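Local coordinates for protein aryl acylamidase (bacterium CSBL00001, PDB 4YJ6) that probably hydrolyses the amide bond of aryl acylamides, as a bacterial hydrolase of the amidase signature family, at residues A[134-139]-A[354-359]; A[218-223]-A[324-329]. All blocks are in the same frame, centred on the assembly; numbering follows the deposited sequence.

Followed from the N terminus, the chain first reaches 134-139, in the loop between strands 126-131 and 151-152, and then 218-223, in the loop that leads into strand 223-228. It meets 324-329 on helix 315-339 next, closing the loop of interaction 2, and last 354-359 on helix 354-363, closing interaction 1. The second loop therefore lies wholly within the first, and nothing crosses. Their centres lie about 13 Å apart, and the two contacts touch: Phe138 CE2 packs 3.3 Å from Ile326 CG2, and Trp359 CZ3 lies 3.8 Å from Arg324 CG. Two successive helices are thus tied to two loops that start from different sheets.

Interaction 1: A[134-139]-A[354-359]; sequences PVYGFR and DALMKW
The Phe138 ring receives Leu356 over one face: CD1 of Leu356 sits 3.7 Å from the ring centroid and 24° off its normal, a CH-pi contact. The methyl is displaced toward the CD2 side of the ring, where Leu356 CD1 and Phe138 CD2 are 3.4 Å apart. Phe138 CE1, across the ring from CD2, comes obliquely to within 3.7 Å of Trp359 CD1. The planes of Phe138 and the indole five-membered ring are inclined by 25°, but their centroids are 5.4 Å apart, so the rings barely overlap. One face of the Trp359 indole carries CE of its neighbour Lys358, toward the rim.

Leu356 is the centre of the contact. With its CG anti to the backbone N (chi1 173°), the side chain reaches across to the loop and splits its two methyls: CD1 goes to Phe138, while CD2 meets Tyr136 CD2 at 3.9 Å and Val135 CG1 at 4.0 Å. In the loop, Phe138 is the centre of an inverse gamma turn. Arg139 NH2 lies near Ala355 CB, while its NH1 bonds to the carbonyl of Thr413, and the Tyr136 hydroxyl bonds to Ser333.

This is a largely apolar, buried junction. Helix 315-339 packs against both partners, with Met334 touching Tyr136, and Asp320 and Cys323 touching Trp359, so the loop after strand 126-131 meets helices 315-339 and 354-363 together.

Interaction 2: A[218-223]-A[324-329]; sequences PGPYLY and RMIAIP
Pro220 lies against the helix with its ring between two side chains of 324-329, in the buried part of the contact, which it forms with Gly219 and Met325. Its CD is 3.6 Å from Ile326 CD1, the two side chains crossing at about a right angle, and 4.0 Å from Met325 CB. Met325, a selenomethionine, bends at chi3 (64°), which turns its terminal methyl back to the loop and leaves CE 3.5 Å from Pro220 N. Between the prolines the backbone itself comes close: Gly219 CA is 3.4 Å from Met325 O, a CA-H...O contact with 135° at the hydrogen. With an alanine in place of Pro220, CG and CD would be missing, which would probably leave a gap beside Ile326 CD1 and Met325 CB and free the loop backbone to turn.

The other part, formed by Pro218, Ile328 and Pro329, is partly exposed and mostly loose. One pair there is tight, Pro218 CG pressing on Ile328 CG2 at 3.5 Å, closer than usual for two carbons, whereas the same Pro218 CG is a loose 4.4 Å from Pro329 CD. Pro329 marks the kink of the helix, where the backbone N makes no bond to the preceding turn. Ile326, itself partly exposed, has a phosphate ion, probably from the crystallisation liquor, about 4 Å from its side chain.

Around the contact, Phe438 and Asn437 of helix 434-439 touch Met325 and Pro220, and Arg378 of helix 368-389 also meets Met325. The loop entering strand 223-228 thus touches both helix 315-339 and helix 434-439.

Interaction 1: A[134-139]-A[354-359]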
loop_
_atom_site.group_PDB
_atom_site.type_symbol
_atom_site.label_atom_id
_atom_site.label_comp_id
_atom_site.label_asym_id
_atom_site.label_seq_id
_atom_site.Cartn_x
_atom_site.Cartn_y
_atom_site.Cartn_z
ATOM N N PRO A 134 -4.174 3.537 -10.318
ATOM C CA PRO A 134 -3.784 4.240 -11.540
ATOM C C PRO A 134 -3.098 3.286 -12.514
ATOM O O PRO A 134 -2.613 2.200 -12.136
ATOM C CB PRO A 134 -2.752 5.263 -11.039
ATOM C CG PRO A 134 -2.078 4.535 -9.889
ATOM C CD PRO A 134 -3.269 3.851 -9.191
ATOM N N VAL A 135 -3.058 3.683 -13.775
ATOM C CA VAL A 135 -2.534 2.829 -14.831
ATOM C C VAL A 135 -1.100 2.417 -14.525
ATOM O O VAL A 135 -0.257 3.251 -14.249
ATOM C CB VAL A 135 -2.596 3.540 -16.216
ATOM C CG1 VAL A 135 -1.782 2.773 -17.261
ATOM C CG2 VAL A 135 -4.079 3.750 -16.651
ATOM N N TYR A 136 -0.856 1.109 -14.551
ATOM C CA TYR A 136 0.474 0.535 -14.304
ATOM C C TYR A 136 1.059 0.971 -12.951
ATOM O O TYR A 136 2.274 0.859 -12.728
ATOM C CB TYR A 136 1.450 0.877 -15.453
ATOM C CG TYR A 136 1.420 -0.107 -16.613
ATOM C CD1 TYR A 136 1.777 -1.424 -16.413
ATOM C CD2 TYR A 136 1.044 0.286 -17.915
ATOM C CE1 TYR A 136 1.769 -2.345 -17.462
ATOM C CE2 TYR A 136 1.033 -0.621 -18.967
ATOM C CZ TYR A 136 1.390 -1.932 -18.732
ATOM O OH TYR A 136 1.391 -2.866 -19.745
ATOM N N GLY A 137 0.198 1.394 -12.030
ATOM C CA GLY A 137 0.660 1.856 -10.718
ATOM C C GLY A 137 1.511 3.129 -10.772
ATOM O O GLY A 137 2.112 3.497 -9.776
ATOM N N PHE A 138 1.536 3.822 -11.915
ATOM C CA PHE A 138 2.657 4.755 -12.176
ATOM C C PHE A 138 2.332 6.180 -11.689
ATOM O O PHE A 138 2.446 7.160 -12.442
ATOM C CB PHE A 138 3.059 4.712 -13.672
ATOM C CG PHE A 138 4.546 4.942 -13.927
ATOM C CD1 PHE A 138 5.113 6.195 -13.775
ATOM C CD2 PHE A 138 5.356 3.915 -14.362
ATOM C CE1 PHE A 138 6.501 6.402 -14.028
ATOM C CE2 PHE A 138 6.733 4.118 -14.594
ATOM C CZ PHE A 138 7.284 5.373 -14.419
ATOM N N ARG A 139 1.925 6.280 -10.425
ATOM C CA ARG A 139 1.783 7.566 -9.718
ATOM C C ARG A 139 1.244 7.319 -8.316
ATOM O O ARG A 139 0.651 6.270 -8.038
ATOM C CB ARG A 139 0.827 8.537 -10.441
ATOM C CG ARG A 139 -0.535 7.896 -10.782
ATOM C CD ARG A 139 -1.419 8.810 -11.671
ATOM N NE ARG A 139 -0.827 8.991 -12.987
ATOM C CZ ARG A 139 -0.985 10.057 -13.769
ATOM N NH1 ARG A 139 -1.721 11.092 -13.373
ATOM N NH2 ARG A 139 -0.384 10.079 -14.956
ATOM N N ASP A 354 -0.028 10.305 -21.024
ATOM C CA ASP A 354 1.136 10.865 -21.677
ATOM C C ASP A 354 2.382 10.826 -20.782
ATOM O O ASP A 354 3.466 10.565 -21.276
ATOM C CB ASP A 354 0.855 12.319 -22.086
ATOM C CG ASP A 354 -0.065 12.428 -23.309
ATOM O OD1 ASP A 354 -0.430 11.384 -23.907
ATOM O OD2 ASP A 354 -0.406 13.579 -23.681
ATOM N N ALA A 355 2.230 11.120 -19.488
ATOM C CA ALA A 355 3.365 11.191 -18.562
ATOM C C ALA A 355 4.046 9.840 -18.418
ATOM O O ALA A 355 5.249 9.755 -18.221
ATOM C CB ALA A 355 2.908 11.697 -17.178
ATOM N N LEU A 356 3.248 8.777 -18.497
ATOM C CA LEU A 356 3.794 7.428 -18.466
ATOM C C LEU A 356 4.467 7.082 -19.792
ATOM O O LEU A 356 5.558 6.542 -19.811
ATOM C CB LEU A 356 2.679 6.414 -18.156
ATOM C CG LEU A 356 3.100 4.938 -18.269
ATOM C CD1 LEU A 356 4.384 4.653 -17.539
ATOM C CD2 LEU A 356 1.957 4.054 -17.715
HETATM N N MSE A 357 3.831 7.425 -20.910
HETATM C CA MSE A 357 4.425 7.129 -22.208
HETATM C C MSE A 357 5.777 7.831 -22.327
HETATM O O MSE A 357 6.680 7.350 -22.996
HETATM C CB MSE A 357 3.477 7.545 -23.351
HETATM C CG MSE A 357 3.893 7.045 -24.715
HETATM SE SE MSE A 357 3.817 5.058 -24.826
HETATM C CE MSE A 357 1.888 4.750 -25.010
ATOM N N LYS A 358 5.941 8.976 -21.672
ATOM C CA LYS A 358 7.254 9.625 -21.673
ATOM C C LYS A 358 8.339 8.652 -21.197
ATOM O O LYS A 358 9.392 8.517 -21.823
ATOM C CB LYS A 358 7.234 10.843 -20.758
ATOM C CG LYS A 358 8.611 11.468 -20.529
ATOM C CD LYS A 358 8.491 12.634 -19.553
ATOM C CE LYS A 358 8.177 12.152 -18.136
ATOM N NZ LYS A 358 8.483 13.194 -17.101
ATOM N N TRP A 359 8.073 7.976 -20.081
ATOM C CA TRP A 359 9.083 7.065 -19.505
ATOM C C TRP A 359 9.188 5.787 -20.329
ATOM O O TRP A 359 10.285 5.220 -20.480
ATOM C CB TRP A 359 8.716 6.745 -18.054
ATOM C CG TRP A 359 8.885 7.931 -17.178
ATOM C CD1 TRP A 359 7.910 8.658 -16.584
ATOM C CD2 TRP A 359 10.129 8.545 -16.815
ATOM N NE1 TRP A 359 8.471 9.687 -15.842
ATOM C CE2 TRP A 359 9.831 9.644 -15.989
ATOM C CE3 TRP A 359 11.463 8.264 -17.120
ATOM C CZ2 TRP A 359 10.826 10.472 -15.448
ATOM C CZ3 TRP A 359 12.449 9.068 -16.588
ATOM C CH2 TRP A 359 12.123 10.163 -15.756
#

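Interaction 2: A[218-223]-A[324-329]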
loop_
_atom_site.group_PDB
_atom_site.type_symbol
_atom_site.label_atom_id
_atom_site.label_comp_id
_atom_site.label_asym_id
_atom_site.label_seq_id
_atom_site.Cartn_x
_atom_site.Cartn_y
_atom_site.Cartn_z
ATOM N N PRO A 218 14.728 -5.572 -13.424
ATOM C CA PRO A 218 15.582 -4.484 -12.955
ATOM C C PRO A 218 14.835 -3.402 -12.179
ATOM O O PRO A 218 15.380 -2.304 -12.001
ATOM C CB PRO A 218 16.140 -3.910 -14.267
ATOM C CG PRO A 218 15.064 -4.156 -15.250
ATOM C CD PRO A 218 14.473 -5.482 -14.876
ATOM N N GLY A 219 13.616 -3.685 -11.725
ATOM C CA GLY A 219 12.852 -2.676 -11.013
ATOM C C GLY A 219 13.268 -2.541 -9.550
ATOM O O GLY A 219 14.175 -3.227 -9.057
ATOM N N PRO A 220 12.637 -1.616 -8.833
ATOM C CA PRO A 220 12.849 -1.515 -7.375
ATOM C C PRO A 220 12.262 -2.729 -6.660
ATOM O O PRO A 220 11.590 -3.588 -7.269
ATOM C CB PRO A 220 12.039 -0.279 -6.977
ATOM C CG PRO A 220 11.446 0.272 -8.228
ATOM C CD PRO A 220 11.543 -0.759 -9.308
ATOM N N TYR A 221 12.498 -2.814 -5.361
ATOM C CA TYR A 221 11.821 -3.860 -4.601
ATOM C C TYR A 221 10.297 -3.639 -4.650
ATOM O O TYR A 221 9.823 -2.520 -4.449
ATOM C CB TYR A 221 12.293 -3.812 -3.147
ATOM C CG TYR A 221 13.711 -4.243 -2.873
ATOM C CD1 TYR A 221 14.186 -5.471 -3.308
ATOM C CD2 TYR A 221 14.575 -3.424 -2.134
ATOM C CE1 TYR A 221 15.484 -5.884 -3.011
ATOM C CE2 TYR A 221 15.865 -3.846 -1.819
ATOM C CZ TYR A 221 16.305 -5.076 -2.267
ATOM O OH TYR A 221 17.568 -5.508 -1.949
ATOM N N LEU A 222 9.543 -4.727 -4.822
ATOM C CA LEU A 222 8.081 -4.674 -4.883
ATOM C C LEU A 222 7.531 -5.503 -3.733
ATOM O O LEU A 222 8.057 -6.594 -3.442
ATOM C CB LEU A 222 7.561 -5.311 -6.183
ATOM C CG LEU A 222 8.207 -4.759 -7.468
ATOM C CD1 LEU A 222 7.616 -5.490 -8.727
ATOM C CD2 LEU A 222 7.957 -3.248 -7.578
ATOM N N TYR A 223 6.464 -5.009 -3.118
ATOM C CA TYR A 223 5.895 -5.653 -1.952
ATOM C C TYR A 223 4.380 -5.744 -2.031
ATOM O O TYR A 223 3.718 -4.845 -2.580
ATOM C CB TYR A 223 6.152 -4.762 -0.732
ATOM C CG TYR A 223 7.573 -4.274 -0.553
ATOM C CD1 TYR A 223 8.539 -5.109 0.051
ATOM C CD2 TYR A 223 7.948 -2.988 -0.943
ATOM C CE1 TYR A 223 9.848 -4.668 0.259
ATOM C CE2 TYR A 223 9.294 -2.538 -0.729
ATOM C CZ TYR A 223 10.210 -3.398 -0.140
ATOM O OH TYR A 223 11.498 -2.981 0.104
ATOM N N ARG A 324 12.740 5.299 -14.259
ATOM C CA ARG A 324 13.345 4.423 -15.245
ATOM C C ARG A 324 13.315 2.955 -14.796
ATOM O O ARG A 324 13.058 2.062 -15.603
ATOM C CB ARG A 324 14.795 4.851 -15.528
ATOM C CG ARG A 324 14.892 6.119 -16.413
ATOM C CD ARG A 324 16.341 6.378 -16.833
ATOM N NE ARG A 324 17.166 6.721 -15.669
ATOM C CZ ARG A 324 17.395 7.947 -15.213
ATOM N NH1 ARG A 324 16.878 9.043 -15.820
ATOM N NH2 ARG A 324 18.139 8.098 -14.125
HETATM N N MSE A 325 13.612 2.696 -13.518
HETATM C CA MSE A 325 13.596 1.313 -13.033
HETATM C C MSE A 325 12.227 0.655 -13.127
HETATM O O MSE A 325 12.139 -0.519 -13.485
HETATM C CB MSE A 325 14.100 1.285 -11.583
HETATM C CG MSE A 325 15.541 1.542 -11.572
HETATM SE SE MSE A 325 15.985 1.897 -9.709
HETATM C CE MSE A 325 15.574 0.225 -8.922
ATOM N N ILE A 326 11.163 1.390 -12.817
ATOM C CA ILE A 326 9.796 0.863 -12.947
ATOM C C ILE A 326 9.401 0.729 -14.422
ATOM O O ILE A 326 8.675 -0.187 -14.843
ATOM C CB ILE A 326 8.781 1.837 -12.248
ATOM C CG1 ILE A 326 8.995 1.785 -10.736
ATOM C CG2 ILE A 326 7.302 1.483 -12.636
ATOM C CD1 ILE A 326 8.271 0.587 -10.059
ATOM N N ALA A 327 9.879 1.667 -15.223
ATOM C CA ALA A 327 9.488 1.699 -16.629
ATOM C C ALA A 327 9.995 0.467 -17.397
ATOM O O ALA A 327 9.341 0.037 -18.314
ATOM C CB ALA A 327 10.019 3.008 -17.298
ATOM N N ILE A 328 11.165 -0.085 -17.056
ATOM C CA ILE A 328 11.714 -1.188 -17.838
ATOM C C ILE A 328 10.768 -2.398 -17.838
ATOM O O ILE A 328 10.367 -2.891 -18.897
ATOM C CB ILE A 328 13.167 -1.555 -17.401
ATOM C CG1 ILE A 328 14.099 -0.379 -17.734
ATOM C CG2 ILE A 328 13.643 -2.825 -18.129
ATOM C CD1 ILE A 328 15.469 -0.418 -17.016
ATOM N N PRO A 329 10.351 -2.864 -16.653
ATOM C CA PRO A 329 9.369 -3.965 -16.702
ATOM C C PRO A 329 8.003 -3.539 -17.209
ATOM O O PRO A 329 7.254 -4.381 -17.681
ATOM C CB PRO A 329 9.257 -4.439 -15.239
ATOM C CG PRO A 329 10.124 -3.521 -14.435
ATOM C CD PRO A 329 10.903 -2.618 -15.312
#